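Local coordinates for fiber protein (Raptor siadenovirus a, PDB 5FJL) that forms the trimeric head of the adenovirus fibre, the capsid spike that attaches the virion to the host cell, probably by binding a receptor there, at residues T116-F121 with H162-H167; Y128-M133 with V148-S153. All coordinates share one frame; numbering follows the deposited sequence. Where two conformers were deposited one is given.

Contact 1 of 2, residues T116-F121 with H162-H167; sequences TALCIF and HIVTVH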
loop_
_atom_site.group_PDB
_atom_site.type_symbol
_atom_site.label_atom_id
_atom_site.label_comp_id
_atom_site.label_asym_id
_atom_site.label_seq_id
_atom_site.Cartn_x
_atom_site.Cartn_y
_atom_site.Cartn_z
ATOM N N THR A 116 3.829 -0.313 -1.631
ATOM C CA THR A 116 3.210 -1.530 -2.059
ATOM C C THR A 116 3.294 -1.680 -3.575
ATOM O O THR A 116 3.019 -0.721 -4.315
ATOM C CB THR A 116 1.725 -1.585 -1.682
ATOM O OG1 THR A 116 1.601 -1.236 -0.276
ATOM C CG2 THR A 116 1.137 -2.937 -1.911
ATOM N N ALA A 117 3.616 -2.895 -4.018
ATOM C CA ALA A 117 3.671 -3.217 -5.447
ATOM C C ALA A 117 2.930 -4.468 -5.738
ATOM O O ALA A 117 2.850 -5.343 -4.898
ATOM C CB ALA A 117 5.099 -3.433 -5.892
ATOM N N LEU A 118 2.393 -4.569 -6.959
ATOM C CA LEU A 118 1.922 -5.824 -7.530
ATOM C C LEU A 118 3.055 -6.386 -8.386
ATOM O O LEU A 118 3.463 -5.728 -9.350
ATOM C CB LEU A 118 0.694 -5.596 -8.417
ATOM C CG LEU A 118 0.297 -6.848 -9.220
ATOM C CD1 LEU A 118 -0.062 -7.982 -8.289
ATOM C CD2 LEU A 118 -0.829 -6.525 -10.167
ATOM N N CYS A 119 3.562 -7.540 -8.013
ATOM C CA CYS A 119 4.676 -8.201 -8.712
ATOM C C CYS A 119 4.262 -9.554 -9.188
ATOM O O CYS A 119 3.410 -10.249 -8.599
ATOM C CB CYS A 119 5.873 -8.366 -7.804
ATOM S SG CYS A 119 6.559 -6.744 -7.325
ATOM N N ILE A 120 4.924 -9.995 -10.267
ATOM C CA ILE A 120 4.779 -11.332 -10.803
ATOM C C ILE A 120 6.151 -11.973 -10.766
ATOM O O ILE A 120 7.099 -11.422 -11.311
ATOM C CB ILE A 120 4.209 -11.338 -12.232
ATOM C CG1 ILE A 120 2.791 -10.725 -12.261
ATOM C CG2 ILE A 120 4.178 -12.746 -12.792
ATOM C CD1 ILE A 120 2.345 -10.335 -13.641
ATOM N N PHE A 121 6.260 -13.105 -10.088
ATOM C CA PHE A 121 7.496 -13.881 -10.022
ATOM C C PHE A 121 7.353 -15.100 -10.895
ATOM O O PHE A 121 6.419 -15.870 -10.729
ATOM C CB PHE A 121 7.842 -14.307 -8.573
ATOM C CG PHE A 121 8.092 -13.131 -7.662
ATOM C CD1 PHE A 121 7.048 -12.541 -6.951
ATOM C CD2 PHE A 121 9.369 -12.609 -7.499
ATOM C CE1 PHE A 121 7.277 -11.446 -6.141
ATOM C CE2 PHE A 121 9.584 -11.514 -6.668
ATOM C CZ PHE A 121 8.529 -10.927 -6.013
ATOM N N HIS A 162 8.528 -9.311 -12.364
ATOM C CA HIS A 162 7.916 -8.206 -13.082
ATOM C C HIS A 162 7.186 -7.308 -12.096
ATOM O O HIS A 162 6.298 -7.796 -11.411
ATOM C CB HIS A 162 6.924 -8.707 -14.131
ATOM C CG HIS A 162 7.508 -9.674 -15.121
ATOM N ND1 HIS A 162 8.453 -9.289 -16.046
ATOM C CD2 HIS A 162 7.284 -10.993 -15.329
ATOM C CE1 HIS A 162 8.763 -10.336 -16.801
ATOM N NE2 HIS A 162 8.084 -11.378 -16.384
ATOM N N ILE A 163 7.540 -6.044 -12.035
ATOM C CA ILE A 163 6.749 -5.056 -11.278
ATOM C C ILE A 163 5.658 -4.542 -12.207
ATOM O O ILE A 163 5.957 -3.878 -13.202
ATOM C CB ILE A 163 7.605 -3.879 -10.757
ATOM C CG1 ILE A 163 8.815 -4.377 -9.946
ATOM C CG2 ILE A 163 6.729 -2.878 -10.017
ATOM C CD1 ILE A 163 9.681 -3.290 -9.389
ATOM N N VAL A 164 4.418 -4.845 -11.893
ATOM C CA VAL A 164 3.282 -4.446 -12.694
ATOM C C VAL A 164 2.863 -3.013 -12.371
ATOM O O VAL A 164 2.708 -2.179 -13.257
ATOM C CB VAL A 164 2.110 -5.397 -12.494
ATOM C CG1 VAL A 164 0.883 -4.902 -13.278
ATOM C CG2 VAL A 164 2.493 -6.818 -12.894
ATOM N N THR A 165 2.725 -2.734 -11.089
ATOM C CA THR A 165 2.425 -1.358 -10.656
ATOM C C THR A 165 2.899 -1.217 -9.198
ATOM O O THR A 165 3.028 -2.199 -8.484
ATOM C CB THR A 165 0.956 -1.014 -10.937
ATOM O OG1 THR A 165 0.788 0.427 -11.031
ATOM C CG2 THR A 165 0.140 -1.655 -9.917
ATOM N N VAL A 166 3.282 0.014 -8.851
ATOM C CA VAL A 166 3.795 0.296 -7.498
ATOM C C VAL A 166 3.351 1.699 -7.095
ATOM O O VAL A 166 3.313 2.636 -7.886
ATOM C CB VAL A 166 5.330 0.078 -7.403
ATOM C CG1 VAL A 166 6.080 0.891 -8.430
ATOM C CG2 VAL A 166 5.858 0.334 -6.010
ATOM N N HIS A 167 2.977 1.834 -5.834
ATOM C CA HIS A 167 2.620 3.150 -5.297
ATOM C C HIS A 167 3.889 4.024 -5.273
ATOM O O HIS A 167 4.983 3.511 -5.023
ATOM C CB HIS A 167 2.037 3.010 -3.883
ATOM C CG HIS A 167 1.461 4.280 -3.336
ATOM N ND1 HIS A 167 0.240 4.777 -3.736
ATOM C CD2 HIS A 167 1.969 5.192 -2.485
ATOM C CE1 HIS A 167 0.011 5.927 -3.137
ATOM N NE2 HIS A 167 1.041 6.194 -2.354
#
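A chi1 of 176° points CG1 of V164 away from the backbone N, and 171° does the same for CG of L118, so the two side chains lie alongside each other and point the same way, L118 CD2 against V164 CG1 at 3.9 Å. The other branch of V164, CG2, swings toward I120, whose CG1 turns away from its own carbonyl carbon; the extended chain beyond brings I120 CD1 within 3.6 Å of V164 CG2, so the two methyls of one valine touch a leucine and an isoleucine two residues apart. V164 is available for this because it is the extra residue of a classic beta bulge: together with T165 it faces L118, and its helix-like backbone (psi -49°) lets both ends of L118 bond. L118 N donates to T165 O, while L118 O accepts from V164 N, each at 2.9 Å. Past the bulge the antiparallel pairing continues: I120 N donates to H162 O and H162 N to I120 O, both at 2.8 Å; at the other end H167 N reaches T116 O. The face carrying A117, C119, I163 and V166 is lined by small and aliphatic groups. A117 is small enough to sit 4.1 Å, CA to CA, from V166 in a non-hydrogen-bonded pair, its CB 3.8 Å from V166 CB, and C119 SG rests near I163 CG1. The histidines spend their polar ends elsewhere: H162 ND1 bonds T85 OG1, and H167 ND1 bonds P114 O of the second subunit, near the place where the H167 rings of the three chains meet. The chemistry is thus a backbone bonded across the strands, with beta-branched and aliphatic residues packed over it; L118 and V164 also pack on L149 of the second subunit, which makes the bulged face part of the trimer interface.

Contact 2 of 2, residues Y128-M133 with V148-S153; sequences YRELCM and VLRSES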
loop_
_atom_site.group_PDB
_atom_site.type_symbol
_atom_site.label_atom_id
_atom_site.label_comp_id
_atom_site.label_asym_id
_atom_site.label_seq_id
_atom_site.Cartn_x
_atom_site.Cartn_y
_atom_site.Cartn_z
ATOM N N TYR A 128 3.860 -16.646 -9.765
ATOM C CA TYR A 128 3.316 -16.145 -8.499
ATOM C C TYR A 128 2.982 -14.675 -8.702
ATOM O O TYR A 128 3.858 -13.851 -8.937
ATOM C CB TYR A 128 4.330 -16.291 -7.379
ATOM C CG TYR A 128 4.697 -17.709 -7.080
ATOM C CD1 TYR A 128 3.766 -18.568 -6.511
ATOM C CD2 TYR A 128 5.955 -18.210 -7.368
ATOM C CE1 TYR A 128 4.077 -19.895 -6.278
ATOM C CE2 TYR A 128 6.289 -19.524 -7.097
ATOM C CZ TYR A 128 5.331 -20.350 -6.540
ATOM O OH TYR A 128 5.622 -21.668 -6.252
ATOM N N ARG A 129 1.729 -14.332 -8.522
ATOM C CA ARG A 129 1.240 -12.981 -8.628
ATOM C C ARG A 129 0.870 -12.533 -7.248
ATOM O O ARG A 129 0.031 -13.175 -6.610
ATOM C CB ARG A 129 0.036 -12.959 -9.559
ATOM C CG ARG A 129 -0.609 -11.646 -9.813
ATOM C CD ARG A 129 -1.878 -11.872 -10.670
ATOM N NE ARG A 129 -2.540 -10.639 -10.950
ATOM C CZ ARG A 129 -2.347 -9.891 -12.011
ATOM N NH1 ARG A 129 -1.443 -10.238 -12.940
ATOM N NH2 ARG A 129 -3.064 -8.807 -12.208
ATOM N N GLU A 130 1.467 -11.458 -6.772
ATOM C CA GLU A 130 1.317 -11.091 -5.354
ATOM C C GLU A 130 1.587 -9.650 -5.080
ATOM O O GLU A 130 2.340 -8.991 -5.764
ATOM C CB GLU A 130 2.191 -11.912 -4.454
ATOM C CG GLU A 130 3.611 -11.982 -4.857
ATOM C CD GLU A 130 4.435 -13.039 -4.060
ATOM O OE1 GLU A 130 4.357 -14.264 -4.236
ATOM O OE2 GLU A 130 5.231 -12.561 -3.285
ATOM N N LEU A 131 0.957 -9.140 -4.005
ATOM C CA LEU A 131 1.319 -7.836 -3.471
ATOM C C LEU A 131 2.534 -8.024 -2.576
ATOM O O LEU A 131 2.626 -8.969 -1.803
ATOM C CB LEU A 131 0.156 -7.106 -2.720
ATOM C CG LEU A 131 -0.865 -6.347 -3.609
ATOM C CD1 LEU A 131 -1.718 -7.321 -4.419
ATOM C CD2 LEU A 131 -1.757 -5.425 -2.791
ATOM N N CYS A 132 3.439 -7.072 -2.700
ATOM C CA CYS A 132 4.726 -7.057 -1.961
ATOM C C CYS A 132 4.979 -5.660 -1.494
ATOM O O CYS A 132 4.308 -4.729 -1.959
ATOM C CB CYS A 132 5.915 -7.430 -2.865
ATOM S SG CYS A 132 5.817 -9.051 -3.637
ATOM N N MET A 133 5.936 -5.450 -0.607
ATOM C CA MET A 133 6.405 -4.097 -0.311
ATOM C C MET A 133 7.827 -3.964 -0.802
ATOM O O MET A 133 8.604 -4.931 -0.765
ATOM C CB MET A 133 6.303 -3.758 1.137
ATOM C CG MET A 133 4.831 -3.768 1.627
ATOM S SD MET A 133 4.531 -2.798 3.093
ATOM C CE MET A 133 4.338 -1.182 2.292
ATOM N N VAL A 148 12.885 -6.026 -1.552
ATOM C CA VAL A 148 11.511 -6.480 -1.776
ATOM C C VAL A 148 11.163 -7.420 -0.650
ATOM O O VAL A 148 11.897 -8.384 -0.389
ATOM C CB VAL A 148 11.357 -7.202 -3.113
ATOM C CG1 VAL A 148 9.910 -7.600 -3.387
ATOM C CG2 VAL A 148 11.882 -6.351 -4.266
ATOM N N LEU A 149 10.042 -7.154 0.028
ATOM C CA LEU A 149 9.566 -8.017 1.106
ATOM C C LEU A 149 8.309 -8.723 0.685
ATOM O O LEU A 149 7.390 -8.110 0.146
ATOM C CB LEU A 149 9.282 -7.232 2.365
ATOM C CG LEU A 149 10.419 -6.402 2.929
ATOM C CD1 LEU A 149 9.958 -5.772 4.245
ATOM C CD2 LEU A 149 11.628 -7.263 3.221
ATOM N N ARG A 150 8.250 -10.028 0.892
ATOM C CA ARG A 150 7.157 -10.876 0.470
ATOM C C ARG A 150 6.574 -11.622 1.651
ATOM O O ARG A 150 7.193 -11.676 2.734
ATOM C CB ARG A 150 7.652 -11.899 -0.550
ATOM C CG ARG A 150 8.272 -11.316 -1.817
ATOM C CD ARG A 150 8.856 -12.385 -2.721
ATOM N NE ARG A 150 7.854 -13.380 -3.024
ATOM C CZ ARG A 150 7.827 -14.618 -2.568
ATOM N NH1 ARG A 150 8.799 -15.093 -1.795
ATOM N NH2 ARG A 150 6.798 -15.419 -2.862
ATOM N N SER A 151 5.407 -12.210 1.446
ATOM C CA SER A 151 4.725 -12.995 2.490
ATOM C C SER A 151 5.268 -14.401 2.658
ATOM O O SER A 151 5.367 -14.915 3.801
ATOM C CB SER A 151 3.238 -13.123 2.190
ATOM O OG SER A 151 2.638 -13.988 3.154
ATOM N N GLU A 152 5.599 -15.061 1.548
ATOM C CA GLU A 152 5.870 -16.515 1.570
ATOM C C GLU A 152 7.087 -16.976 0.784
ATOM O O GLU A 152 7.068 -16.936 -0.462
ATOM C CB GLU A 152 4.650 -17.265 1.059
ATOM C CG GLU A 152 4.638 -18.730 1.491
ATOM C CD GLU A 152 3.592 -19.552 0.761
ATOM O OE1 GLU A 152 2.474 -19.030 0.500
ATOM O OE2 GLU A 152 3.908 -20.721 0.433
ATOM N N SER A 153 8.099 -17.478 1.479
ATOM C CA SER A 153 9.287 -18.039 0.827
ATOM C C SER A 153 8.968 -19.325 0.067
ATOM O O SER A 153 8.057 -20.073 0.448
ATOM C CB SER A 153 10.417 -18.288 1.823
ATOM O OG SER A 153 10.059 -19.344 2.679
HETATM O O HOH W 1 4.292 -11.160 -1.078
HETATM O O HOH W 2 4.269 -14.452 -0.951
#
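V148 and L149 meet C132 and M133 where two strands of a beta hairpin still run as a sheet. V148 turns CG1 onto C132 CB at 4.0 Å, a slim contact between two buried, compact side chains, and its CA-H lies near M133 O. L149 then forms the hydrogen-bonded antiparallel pair with M133: L149 N donates to M133 O at 2.8 Å and M133 N to L149 O at 3.1 Å. At R150 the link to the other strand is made by the side chain. Its chain bends at chi3 (55°), folding the guanidinium back so that NE and NH2 grip E130 side-on, one nitrogen to each oxygen. R150 NH2 meets the syn lone pair of E130 OE1 at 3.0 Å, nearly in the guanidinium plane; R150 NE reaches E130 OE2 at 2.8 Å but is tilted, coming 34° out of the carboxylate plane. Arginine suits the place because its aliphatic part passes C132 SG, at 3.8 Å from R150 CG, before the charge is met. From S151 the chain draws away, and water 1 fills in, accepting from S151 N while donating to L131 O and, at 2.8 Å, to E130 OE2. E152 O adds two weak bonds from NH1 and NH2 of R150, and NH1 also bonds K97 O; the guanidinium charge is probably offset by the carboxylate. Around this, strand 127-138 pairs on its other edge with strand 115-122, whose F121 ring touches E130 and C132 and makes a cation-pi contact with R150; strand 99-103 flanks V148 and L149; and R129 of the third subunit bonds R150 O.

Both contacts are buried and belong to one antiparallel sheet, in which strand 115-122 pairs with 162-167 in contact 1 and with strand 127-138, the first strand of contact 2; contact 2 is nested in the loop that contact 1 closes, their centres about 9 Å apart. Contact 1 lies nearer the middle of the chain and is held by five backbone hydrogen bonds across a bulged pairing, and by aliphatic packing. Contact 2, farther out, keeps only one bridged pair before the strands part, and there a salt bridge and waters take over. F121 N to Y128 O and A117 N to C132 O, both 2.8 Å, join them, and both contacts also touch neighbouring subunits of the trimer.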